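Local coordinates for protein probable adenylyl-sulfate kinase (Synechocystis sp., PDB 5CB8) that probably catalyses the ATP-dependent 3'-phosphorylation of adenosine-5'-phosphosulfate, giving the activated sulfate 3'-phosphoadenylyl sulfate, at residues V58-G61 and D62-R65; S90-L93 and T94-G97; Y143-R147 and S148-K152; I185-K188 and L189-L192. All blocks are in the same frame, centred on the assembly; numbering follows the deposited sequence. Where two conformers were deposited one is given.

Interaction 1: V58-G61 and D62-R65; sequences VLDG and DVVR. With ADX (adenosine-5'-phosphosulfate), chain G.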
loop_
_atom_site.group_PDB
_atom_site.type_symbol
_atom_site.label_atom_id
_atom_site.label_comp_id
_atom_site.label_asym_id
_atom_site.label_seq_id
_atom_site.Cartn_x
_atom_site.Cartn_y
_atom_site.Cartn_z
ATOM N N VAL B 58 8.130 -7.857 -1.748
ATOM C CA VAL B 58 8.148 -7.843 -3.211
ATOM C C VAL B 58 6.821 -7.313 -3.714
ATOM O O VAL B 58 5.768 -7.756 -3.254
ATOM C CB VAL B 58 8.361 -9.251 -3.777
ATOM C CG1 VAL B 58 8.296 -9.234 -5.305
ATOM C CG2 VAL B 58 9.695 -9.794 -3.312
ATOM N N LEU B 59 6.869 -6.345 -4.627
ATOM C CA LEU B 59 5.661 -5.863 -5.286
ATOM C C LEU B 59 5.820 -6.120 -6.781
ATOM O O LEU B 59 6.457 -5.344 -7.495
ATOM C CB LEU B 59 5.421 -4.373 -4.983
ATOM C CG LEU B 59 5.178 -4.010 -3.503
ATOM C CD1 LEU B 59 5.134 -2.491 -3.309
ATOM C CD2 LEU B 59 3.887 -4.645 -2.980
ATOM N N ASP B 60 5.265 -7.243 -7.232
ATOM C CA ASP B 60 5.336 -7.679 -8.620
ATOM C C ASP B 60 4.058 -7.234 -9.315
ATOM O O ASP B 60 2.954 -7.592 -8.882
ATOM C CB ASP B 60 5.452 -9.210 -8.631
ATOM C CG ASP B 60 5.602 -9.806 -10.034
ATOM O OD1 ASP B 60 5.291 -9.143 -11.046
ATOM O OD2 ASP B 60 6.019 -10.981 -10.113
ATOM N N GLY B 61 4.197 -6.461 -10.394
ATOM C CA GLY B 61 3.044 -5.962 -11.131
ATOM C C GLY B 61 1.989 -7.010 -11.463
ATOM O O GLY B 61 0.783 -6.754 -11.308
ATOM N N ASP B 62 2.433 -8.179 -11.929
ATOM C CA ASP B 62 1.511 -9.262 -12.279
ATOM C C ASP B 62 0.696 -9.686 -11.067
ATOM O O ASP B 62 -0.470 -10.064 -11.185
ATOM C CB ASP B 62 2.263 -10.501 -12.757
ATOM C CG ASP B 62 3.118 -10.256 -13.989
ATOM O OD1 ASP B 62 2.973 -9.202 -14.645
ATOM O OD2 ASP B 62 3.944 -11.151 -14.297
ATOM N N VAL B 63 1.332 -9.671 -9.900
ATOM C CA VAL B 63 0.674 -10.143 -8.679
ATOM C C VAL B 63 -0.167 -9.039 -8.033
ATOM O O VAL B 63 -1.322 -9.269 -7.658
ATOM C CB VAL B 63 1.693 -10.682 -7.673
ATOM C CG1 VAL B 63 1.000 -11.106 -6.385
ATOM C CG2 VAL B 63 2.440 -11.870 -8.282
ATOM N N VAL B 64 0.385 -7.833 -7.925
ATOM C CA VAL B 64 -0.395 -6.767 -7.290
ATOM C C VAL B 64 -1.621 -6.379 -8.111
ATOM O O VAL B 64 -2.612 -5.899 -7.555
ATOM C CB VAL B 64 0.448 -5.537 -6.907
ATOM C CG1 VAL B 64 1.574 -5.963 -5.961
ATOM C CG2 VAL B 64 1.008 -4.854 -8.142
ATOM N N ARG B 65 -1.579 -6.619 -9.422
ATOM C CA ARG B 65 -2.767 -6.373 -10.253
ATOM C C ARG B 65 -3.918 -7.331 -9.938
ATOM O O ARG B 65 -5.027 -7.178 -10.460
ATOM C CB ARG B 65 -2.431 -6.404 -11.751
ATOM C CG ARG B 65 -1.857 -5.082 -12.278
ATOM C CD ARG B 65 -1.443 -5.210 -13.753
ATOM N NE ARG B 65 -1.042 -3.922 -14.327
ATOM C CZ ARG B 65 -1.896 -3.060 -14.879
ATOM N NH1 ARG B 65 -3.201 -3.336 -14.921
ATOM N NH2 ARG B 65 -1.455 -1.912 -15.374
HETATM S SB ADX G . 2.509 -1.525 -16.137
HETATM O O1B ADX G . 1.326 -0.943 -15.490
HETATM O O2B ADX G . 3.721 -1.327 -15.323
HETATM O O3B ADX G . 2.664 -0.928 -17.470
HETATM P PA ADX G . 2.475 -4.133 -15.220
HETATM O O1A ADX G . 1.743 -3.740 -13.941
HETATM O O2A ADX G . 3.930 -4.514 -14.965
HETATM O O3A ADX G . 2.297 -3.011 -16.336
HETATM O "O5'" ADX G . 1.712 -5.403 -15.828
HETATM C "C5'" ADX G . 2.227 -6.036 -16.962
HETATM C "C4'" ADX G . 1.798 -7.388 -17.123
HETATM O "O4'" ADX G . 0.389 -7.379 -17.550
HETATM C "C3'" ADX G . 2.558 -8.066 -18.178
HETATM O "O3'" ADX G . 3.493 -8.871 -17.607
HETATM C "C2'" ADX G . 1.568 -8.895 -18.904
HETATM O "O2'" ADX G . 1.579 -10.155 -18.411
HETATM C "C1'" ADX G . 0.231 -8.295 -18.614
HETATM N N9 ADX G . -0.405 -7.618 -19.708
HETATM C C8 ADX G . -1.687 -7.781 -20.116
HETATM N N7 ADX G . -1.960 -6.860 -21.046
HETATM C C5 ADX G . -0.859 -6.091 -21.232
HETATM C C6 ADX G . -0.586 -4.998 -22.052
HETATM N N6 ADX G . -1.613 -4.437 -22.913
HETATM N N1 ADX G . 0.644 -4.445 -22.006
HETATM C C2 ADX G . 1.591 -4.929 -21.171
HETATM N N3 ADX G . 1.354 -5.974 -20.364
HETATM C C4 ADX G . 0.139 -6.574 -20.371
HETATM O O HOH W 1 4.802 -12.539 -11.976
#

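Interaction 2: S90-L93 and T94-G97; sequences SHLL and TRNG. With ACT (acetate ion), chain J.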
loop_
_atom_site.group_PDB
_atom_site.type_symbol
_atom_site.label_atom_id
_atom_site.label_comp_id
_atom_site.label_asym_id
_atom_site.label_seq_id
_atom_site.Cartn_x
_atom_site.Cartn_y
_atom_site.Cartn_z
ATOM N N SER B 90 5.467 1.370 -1.820
ATOM C CA SER B 90 6.929 1.231 -1.761
ATOM C C SER B 90 7.550 2.319 -0.894
ATOM O O SER B 90 8.493 2.073 -0.135
ATOM C CB SER B 90 7.544 1.309 -3.166
ATOM O OG SER B 90 7.072 0.255 -3.984
ATOM N N HIS B 91 7.026 3.531 -1.027
ATOM C CA HIS B 91 7.502 4.658 -0.234
ATOM C C HIS B 91 7.289 4.437 1.264
ATOM O O HIS B 91 8.213 4.635 2.060
ATOM C CB HIS B 91 6.782 5.926 -0.674
ATOM C CG HIS B 91 7.271 7.165 0.002
ATOM N ND1 HIS B 91 6.493 8.296 0.129
ATOM C CD2 HIS B 91 8.461 7.457 0.584
ATOM C CE1 HIS B 91 7.179 9.232 0.761
ATOM N NE2 HIS B 91 8.376 8.749 1.050
ATOM N N LEU B 92 6.082 4.034 1.660
ATOM C CA LEU B 92 5.815 3.807 3.086
ATOM C C LEU B 92 6.727 2.728 3.668
ATOM O O LEU B 92 7.230 2.863 4.792
ATOM C CB LEU B 92 4.344 3.444 3.330
ATOM C CG LEU B 92 3.317 4.495 2.930
ATOM C CD1 LEU B 92 1.905 4.088 3.385
ATOM C CD2 LEU B 92 3.707 5.834 3.505
ATOM N N LEU B 93 6.957 1.663 2.905
ATOM C CA LEU B 93 7.816 0.580 3.385
ATOM C C LEU B 93 9.273 1.034 3.459
ATOM O O LEU B 93 9.963 0.785 4.445
ATOM C CB LEU B 93 7.676 -0.663 2.491
ATOM C CG LEU B 93 6.342 -1.408 2.615
ATOM C CD1 LEU B 93 6.128 -2.345 1.425
ATOM C CD2 LEU B 93 6.302 -2.192 3.935
ATOM N N THR B 94 9.733 1.709 2.410
ATOM C CA THR B 94 11.127 2.158 2.333
ATOM C C THR B 94 11.493 3.105 3.463
ATOM O O THR B 94 12.557 2.976 4.079
ATOM C CB THR B 94 11.386 2.855 0.987
ATOM O OG1 THR B 94 11.145 1.928 -0.075
ATOM C CG2 THR B 94 12.821 3.364 0.897
ATOM N N ARG B 95 10.613 4.056 3.756
ATOM C CA ARG B 95 10.937 5.033 4.787
ATOM C C ARG B 95 10.866 4.426 6.181
ATOM O O ARG B 95 11.243 5.074 7.153
ATOM C CB ARG B 95 10.065 6.294 4.669
ATOM C CG ARG B 95 8.619 6.166 5.136
ATOM C CD ARG B 95 7.876 7.449 4.750
ATOM N NE ARG B 95 6.518 7.552 5.280
ATOM C CZ ARG B 95 5.701 8.565 4.996
ATOM N NH1 ARG B 95 6.120 9.545 4.200
ATOM N NH2 ARG B 95 4.472 8.607 5.502
ATOM N N ASN B 96 10.409 3.178 6.274
ATOM C CA ASN B 96 10.442 2.461 7.551
ATOM C C ASN B 96 11.474 1.330 7.578
ATOM O O ASN B 96 11.367 0.398 8.379
ATOM C CB ASN B 96 9.052 1.952 7.929
ATOM C CG ASN B 96 8.132 3.075 8.358
ATOM O OD1 ASN B 96 8.245 3.583 9.471
ATOM N ND2 ASN B 96 7.237 3.489 7.466
ATOM N N GLY B 97 12.474 1.423 6.706
ATOM C CA GLY B 97 13.614 0.517 6.769
ATOM C C GLY B 97 13.534 -0.743 5.926
ATOM O O GLY B 97 14.479 -1.537 5.911
HETATM C C ACT J . 10.158 10.420 3.657
HETATM O O ACT J . 10.664 10.459 4.801
HETATM O OXT ACT J . 8.993 10.865 3.544
HETATM C CH3 ACT J . 10.907 9.854 2.495
#

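Interaction 3: Y143-R147 and S148-K152; sequences YAKAR and SGEIK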
loop_
_atom_site.group_PDB
_atom_site.type_symbol
_atom_site.label_atom_id
_atom_site.label_comp_id
_atom_site.label_asym_id
_atom_site.label_seq_id
_atom_site.Cartn_x
_atom_site.Cartn_y
_atom_site.Cartn_z
ATOM N N TYR B 143 2.650 -11.629 -26.997
ATOM C CA TYR B 143 3.118 -10.972 -28.215
ATOM C C TYR B 143 2.309 -11.413 -29.437
ATOM O O TYR B 143 1.977 -10.600 -30.301
ATOM C CB TYR B 143 4.617 -11.238 -28.431
ATOM C CG TYR B 143 5.478 -10.415 -27.502
ATOM C CD1 TYR B 143 5.827 -10.889 -26.241
ATOM C CD2 TYR B 143 5.922 -9.154 -27.877
ATOM C CE1 TYR B 143 6.614 -10.126 -25.385
ATOM C CE2 TYR B 143 6.709 -8.389 -27.028
ATOM C CZ TYR B 143 7.050 -8.880 -25.789
ATOM O OH TYR B 143 7.829 -8.107 -24.948
ATOM N N ALA B 144 1.996 -12.701 -29.516
ATOM C CA ALA B 144 1.241 -13.181 -30.665
ATOM C C ALA B 144 -0.159 -12.564 -30.637
ATOM O O ALA B 144 -0.722 -12.236 -31.685
ATOM C CB ALA B 144 1.187 -14.704 -30.688
ATOM N N LYS B 145 -0.720 -12.403 -29.440
ATOM C CA LYS B 145 -2.043 -11.794 -29.319
ATOM C C LYS B 145 -2.018 -10.306 -29.664
ATOM O O LYS B 145 -3.006 -9.759 -30.175
ATOM C CB LYS B 145 -2.615 -12.002 -27.908
ATOM C CG LYS B 145 -2.993 -13.456 -27.613
ATOM C CD LYS B 145 -3.584 -13.604 -26.209
ATOM C CE LYS B 145 -4.274 -14.951 -26.016
ATOM N NZ LYS B 145 -3.313 -16.080 -26.067
ATOM N N ALA B 146 -0.902 -9.651 -29.361
ATOM C CA ALA B 146 -0.716 -8.246 -29.717
ATOM C C ALA B 146 -0.622 -8.097 -31.236
ATOM O O ALA B 146 -1.235 -7.193 -31.829
ATOM C CB ALA B 146 0.539 -7.707 -29.057
ATOM N N ARG B 147 0.132 -8.991 -31.872
ATOM C CA ARG B 147 0.319 -8.927 -33.324
ATOM C C ARG B 147 -0.968 -9.186 -34.102
ATOM O O ARG B 147 -1.154 -8.637 -35.187
ATOM C CB ARG B 147 1.390 -9.922 -33.793
ATOM C CG ARG B 147 2.795 -9.624 -33.288
ATOM C CD ARG B 147 3.342 -8.345 -33.886
ATOM N NE ARG B 147 4.763 -8.178 -33.580
ATOM C CZ ARG B 147 5.462 -7.097 -33.906
ATOM N NH1 ARG B 147 4.864 -6.095 -34.545
ATOM N NH2 ARG B 147 6.748 -7.015 -33.599
ATOM N N SER B 148 -1.847 -10.028 -33.564
ATOM C CA SER B 148 -3.080 -10.376 -34.270
ATOM C C SER B 148 -4.159 -9.338 -33.999
ATOM O O SER B 148 -5.191 -9.303 -34.675
ATOM C CB SER B 148 -3.601 -11.730 -33.796
ATOM O OG SER B 148 -4.034 -11.629 -32.446
ATOM N N GLY B 149 -3.934 -8.506 -32.988
ATOM C CA GLY B 149 -4.933 -7.526 -32.588
ATOM C C GLY B 149 -5.891 -8.070 -31.543
ATOM O O GLY B 149 -6.842 -7.388 -31.150
ATOM N N GLU B 150 -5.655 -9.299 -31.081
ATOM C CA GLU B 150 -6.494 -9.854 -30.011
ATOM C C GLU B 150 -6.407 -8.967 -28.781
ATOM O O GLU B 150 -7.418 -8.674 -28.139
ATOM C CB GLU B 150 -6.108 -11.298 -29.667
ATOM C CG GLU B 150 -6.896 -11.861 -28.464
ATOM C CD GLU B 150 -6.726 -13.360 -28.296
ATOM O OE1 GLU B 150 -7.112 -13.882 -27.228
ATOM O OE2 GLU B 150 -6.214 -14.016 -29.231
ATOM N N ILE B 151 -5.199 -8.520 -28.471
ATOM C CA ILE B 151 -4.937 -7.583 -27.379
ATOM C C ILE B 151 -4.526 -6.230 -27.965
ATOM O O ILE B 151 -3.708 -6.198 -28.883
ATOM C CB ILE B 151 -3.770 -8.098 -26.496
ATOM C CG1 ILE B 151 -4.209 -9.316 -25.674
ATOM C CG2 ILE B 151 -3.235 -6.998 -25.589
ATOM C CD1 ILE B 151 -3.074 -9.960 -24.876
ATOM N N LYS B 152 -5.054 -5.128 -27.436
ATOM C CA LYS B 152 -4.691 -3.794 -27.927
ATOM C C LYS B 152 -3.764 -3.122 -26.929
ATOM O O LYS B 152 -3.846 -3.399 -25.737
ATOM C CB LYS B 152 -5.937 -2.913 -28.043
ATOM C CG LYS B 152 -7.146 -3.594 -28.654
ATOM C CD LYS B 152 -6.924 -3.866 -30.124
ATOM C CE LYS B 152 -8.171 -4.483 -30.753
ATOM N NZ LYS B 152 -7.847 -4.939 -32.121
#

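Interaction 4: I185-K188 and L189-L192; sequences IWQK and LVDL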
loop_
_atom_site.group_PDB
_atom_site.type_symbol
_atom_site.label_atom_id
_atom_site.label_comp_id
_atom_site.label_asym_id
_atom_site.label_seq_id
_atom_site.Cartn_x
_atom_site.Cartn_y
_atom_site.Cartn_z
ATOM N N ILE B 185 23.203 -5.936 -9.179
ATOM C CA ILE B 185 22.259 -5.243 -8.305
ATOM C C ILE B 185 22.795 -5.310 -6.877
ATOM O O ILE B 185 22.869 -4.295 -6.189
ATOM C CB ILE B 185 20.844 -5.853 -8.397
ATOM C CG1 ILE B 185 20.296 -5.681 -9.817
ATOM C CG2 ILE B 185 19.903 -5.198 -7.401
ATOM C CD1 ILE B 185 19.027 -6.506 -10.118
ATOM N N TRP B 186 23.203 -6.504 -6.454
ATOM C CA TRP B 186 23.763 -6.713 -5.118
ATOM C C TRP B 186 24.943 -5.784 -4.874
ATOM O O TRP B 186 25.044 -5.163 -3.819
ATOM C CB TRP B 186 24.209 -8.174 -4.959
ATOM C CG TRP B 186 24.641 -8.552 -3.556
ATOM C CD1 TRP B 186 25.877 -8.386 -2.997
ATOM C CD2 TRP B 186 23.828 -9.175 -2.550
ATOM N NE1 TRP B 186 25.878 -8.856 -1.701
ATOM C CE2 TRP B 186 24.630 -9.346 -1.407
ATOM C CE3 TRP B 186 22.496 -9.599 -2.512
ATOM C CZ2 TRP B 186 24.143 -9.930 -0.235
ATOM C CZ3 TRP B 186 22.016 -10.174 -1.348
ATOM C CH2 TRP B 186 22.835 -10.335 -0.230
ATOM N N GLN B 187 25.842 -5.691 -5.852
ATOM C CA GLN B 187 27.049 -4.891 -5.680
ATOM C C GLN B 187 26.706 -3.409 -5.571
ATOM O O GLN B 187 27.352 -2.665 -4.829
ATOM C CB GLN B 187 28.040 -5.133 -6.827
ATOM C CG GLN B 187 29.395 -4.485 -6.598
ATOM C CD GLN B 187 30.073 -5.002 -5.345
ATOM O OE1 GLN B 187 30.169 -6.213 -5.132
ATOM N NE2 GLN B 187 30.539 -4.087 -4.501
ATOM N N LYS B 188 25.687 -2.983 -6.309
ATOM C CA LYS B 188 25.246 -1.593 -6.246
ATOM C C LYS B 188 24.682 -1.289 -4.857
ATOM O O LYS B 188 24.937 -0.220 -4.283
ATOM C CB LYS B 188 24.199 -1.314 -7.329
ATOM C CG LYS B 188 23.703 0.131 -7.361
ATOM C CD LYS B 188 24.846 1.118 -7.626
ATOM C CE LYS B 188 25.386 0.982 -9.041
ATOM N NZ LYS B 188 26.450 1.989 -9.360
ATOM N N LEU B 189 23.918 -2.237 -4.317
ATOM C CA LEU B 189 23.397 -2.112 -2.954
ATOM C C LEU B 189 24.526 -2.023 -1.925
ATOM O O LEU B 189 24.423 -1.294 -0.929
ATOM C CB LEU B 189 22.499 -3.299 -2.624
ATOM C CG LEU B 189 21.149 -3.373 -3.327
ATOM C CD1 LEU B 189 20.507 -4.720 -3.037
ATOM C CD2 LEU B 189 20.246 -2.231 -2.879
ATOM N N VAL B 190 25.602 -2.770 -2.160
ATOM C CA VAL B 190 26.760 -2.710 -1.275
ATOM C C VAL B 190 27.478 -1.373 -1.403
ATOM O O VAL B 190 27.798 -0.730 -0.389
ATOM C CB VAL B 190 27.753 -3.856 -1.554
ATOM C CG1 VAL B 190 29.074 -3.608 -0.829
ATOM C CG2 VAL B 190 27.157 -5.188 -1.124
ATOM N N ASP B 191 27.736 -0.958 -2.644
ATOM C CA ASP B 191 28.475 0.279 -2.891
ATOM C C ASP B 191 27.790 1.467 -2.235
ATOM O O ASP B 191 28.447 2.319 -1.643
ATOM C CB ASP B 191 28.613 0.552 -4.393
ATOM C CG ASP B 191 29.480 -0.469 -5.099
ATOM O OD1 ASP B 191 30.185 -1.240 -4.409
ATOM O OD2 ASP B 191 29.457 -0.492 -6.353
ATOM N N LEU B 192 26.465 1.511 -2.350
ATOM C CA LEU B 192 25.670 2.603 -1.802
ATOM C C LEU B 192 25.305 2.354 -0.342
ATOM O O LEU B 192 24.519 3.104 0.242
ATOM C CB LEU B 192 24.400 2.797 -2.624
ATOM C CG LEU B 192 24.611 3.131 -4.095
ATOM C CD1 LEU B 192 23.274 3.203 -4.796
ATOM C CD2 LEU B 192 25.349 4.442 -4.228
HETATM O O HOH W 2 28.539 2.159 -7.668
#

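Interaction 1: V58-G61 and D62-R65
Asp60 O takes two backbone N-H groups where strand 56-60 turns straight into helix 61-64. Val64 N donates to Asp60 O at 2.8 Å, and Val63 N adds a weak, bent bond. Asp60 is also the N-cap: with CG anti to the backbone N (chi1 -177°), the carboxylate swings over the first turn, and Asp60 OD1 accepts from Asp62 N at 3.1 Å, the donor standing above the carboxylate plane. Leu59 CD2 and Val64 CG1 pack at 4.0 Å, their side chains crossing at about a right angle.

The two aspartates lie close, OD1 of Asp60 being 4.1 Å from OD2 of Asp62. A water bridges them by donating to both OD2 atoms, and Lys140 forms a salt bridge with Asp62 OD2. Asp62 OD1 is then turned to the substrate and accepts from O3' of the bound adenosine-5'-phosphosulfate at 3.0 Å. One turn on, the extended chain of Arg65 runs past Gly61 O, and Arg65 NE donates to phosphate oxygen O1A of adenosine-5'-phosphosulfate at 2.8 Å. Arg65 NH2 donates to sulfate oxygen O1B of adenosine-5'-phosphosulfate at 2.9 Å, in the guanidinium plane. This short turn therefore holds the substrate at two places: Arg65 grips the phosphosulfate, while Asp62 probably helps to orient the 3'-hydroxyl, the group that receives the phosphate in this reaction.

Interaction 2: S90-L93 and T94-G97
In the last turn of helix 76-94 Thr94 and Arg95 lie against Ser90, His91 and Leu92; the helix ends in a Schellman motif with Gly97, at positive phi, as its C' residue. Gly97 N returns to Thr94 O at 3.1 Å, and Val98 N pairs with Leu93 O.

Thr94 binds Ser90 O twice. Its N-H makes the ordinary helical bond, while Thr94 OG1, placed beside the backbone N (chi1 -61°), donates to Ser90 O at 2.7 Å from the opposite face of the carbonyl plane. OG1 is also hydrogen-bonded to Thr27 OG1, so the last helical turn is pinned toward strand 26-31.

Arg95 leaves the backbone with CG wedged between N and the carbonyl carbon (chi1 75°), and its extended chain then lies beside Leu92, pointing the same way. Leu92 CD2 covers one guanidinium face, off toward the rim, 3.5 Å from Arg95 NH2. That nitrogen makes a salt bridge to Glu57 of the second subunit. Arg95 NH1 lies 3.6 Å from His91 CE1, ring and guanidinium planes steeply inclined. Arg95 NH1 also donates, at 3.2 Å, to OXT of an acetate ion, probably from the crystallisation liquor. The helix end is thus part of the dimer interface. Asn96 ND2 also bonds to Glu57 of the second subunit, and it donates to Leu92 O at 2.7 Å, with that oxygen close to the Asn96 amide plane.

Interaction 3: Y143-R147 and S148-K152
Ala144 O still receives the regular helical bond from Ser148 N (3.1 Å), but Gly149 then takes positive phi, its N-H reaching Ala146 O from well above the carbonyl plane, and the chain doubles back until Ile151 N meets Lys145 O at 3.0 Å in a nearly straight bond.

Lys145 carries most of the side-chain contact. Its chain lies alongside Glu150, both pointing the same way, with Lys145 CE 3.3 Å from Glu150 OE1. The final torsion bends the ammonium group (chi4 66°), leaving Lys145 NZ 4.5 Å from Glu150 OE1: opposite charges that probably attract, yet beyond a salt bridge. Ile151 also packs its CD1 on Lys145 CB, but in one of its two conformers, so this contact is less certain. Lys152 curls back and donates from NZ to Gly149 O at 2.8 Å, on a lone pair in the carbonyl plane. Arg147 points elsewhere, to a salt bridge with Glu135.

Ile151 and Lys152 both touch the bound adenosine-5'-phosphosulfate. This is a helix C-terminus ended by a glycine at positive phi, used here to turn the chain into the loop that lines the substrate pocket.

Interaction 4: I185-K188 and L189-L192
Gln187 leaves the backbone with CG anti to N and then bends at chi2 (60°), while Asp191 sets CG beside its own N (chi1 -66°), and these turns bring amide and carboxylate together one helical turn apart. Gln187 NE2 donates to Asp191 OD1 at 2.9 Å. The oxygen lies close to the amide plane, whereas the donor arrives on the syn side but tilted out of the carboxylate plane, the two flat groups being 48° apart. The main chain runs beside this bond, with Asp191 N giving its hydrogen to Gln187 O at 2.8 Å.

Lys188, bent at both chi2 and chi3, lays its CD against Leu192 CD1 at 3.9 Å. Its ammonium end reaches the same aspartate through a water, which accepts from Lys188 NZ at 2.7 Å and donates to Asp191 OD2 at 3.1 Å. Asp191 is thus held by an amide on one oxygen and by a bridging water on the other.

Trp186 and Val190 form an apolar pair: Val190 CG2 sits 3.9 Å from Trp186 CD1, meeting the indole obliquely. Trp186 also has a cation-pi contact with Lys48. Ile185 CG2 and Leu189 CD1 make a looser apolar contact at 4.4 Å, one turn apart, and both residues are buried. Through them helix 178-191 lies on strands 26-31 and 122-127, with Ile185 also touching Ile41 and Leu45 of helix 38-50.

Overall arrangement
Along the chain the four contacts come in series, none nesting or crossing. Interaction 1 carries strand 56-60, the outermost of the sheet on that side within this chain, into the short helix that faces the substrate. Interaction 2 closes helix 76-94 before strand 99-103, which lies beside 56-60 in the sheet; the two contacts touch where Leu59 CD1 meets Ser90 OG at 3.4 Å. Interaction 3 ends helix 142-148, about 23 Å from interaction 1 between centres, yet both border the same bound adenosine-5'-phosphosulfate. Interaction 4 finishes helix 178-191 across the chain's centre from interactions 1 and 3. Together they mark the substrate pocket, the dimer-facing helix end and the C-terminal helix against the parallel sheet.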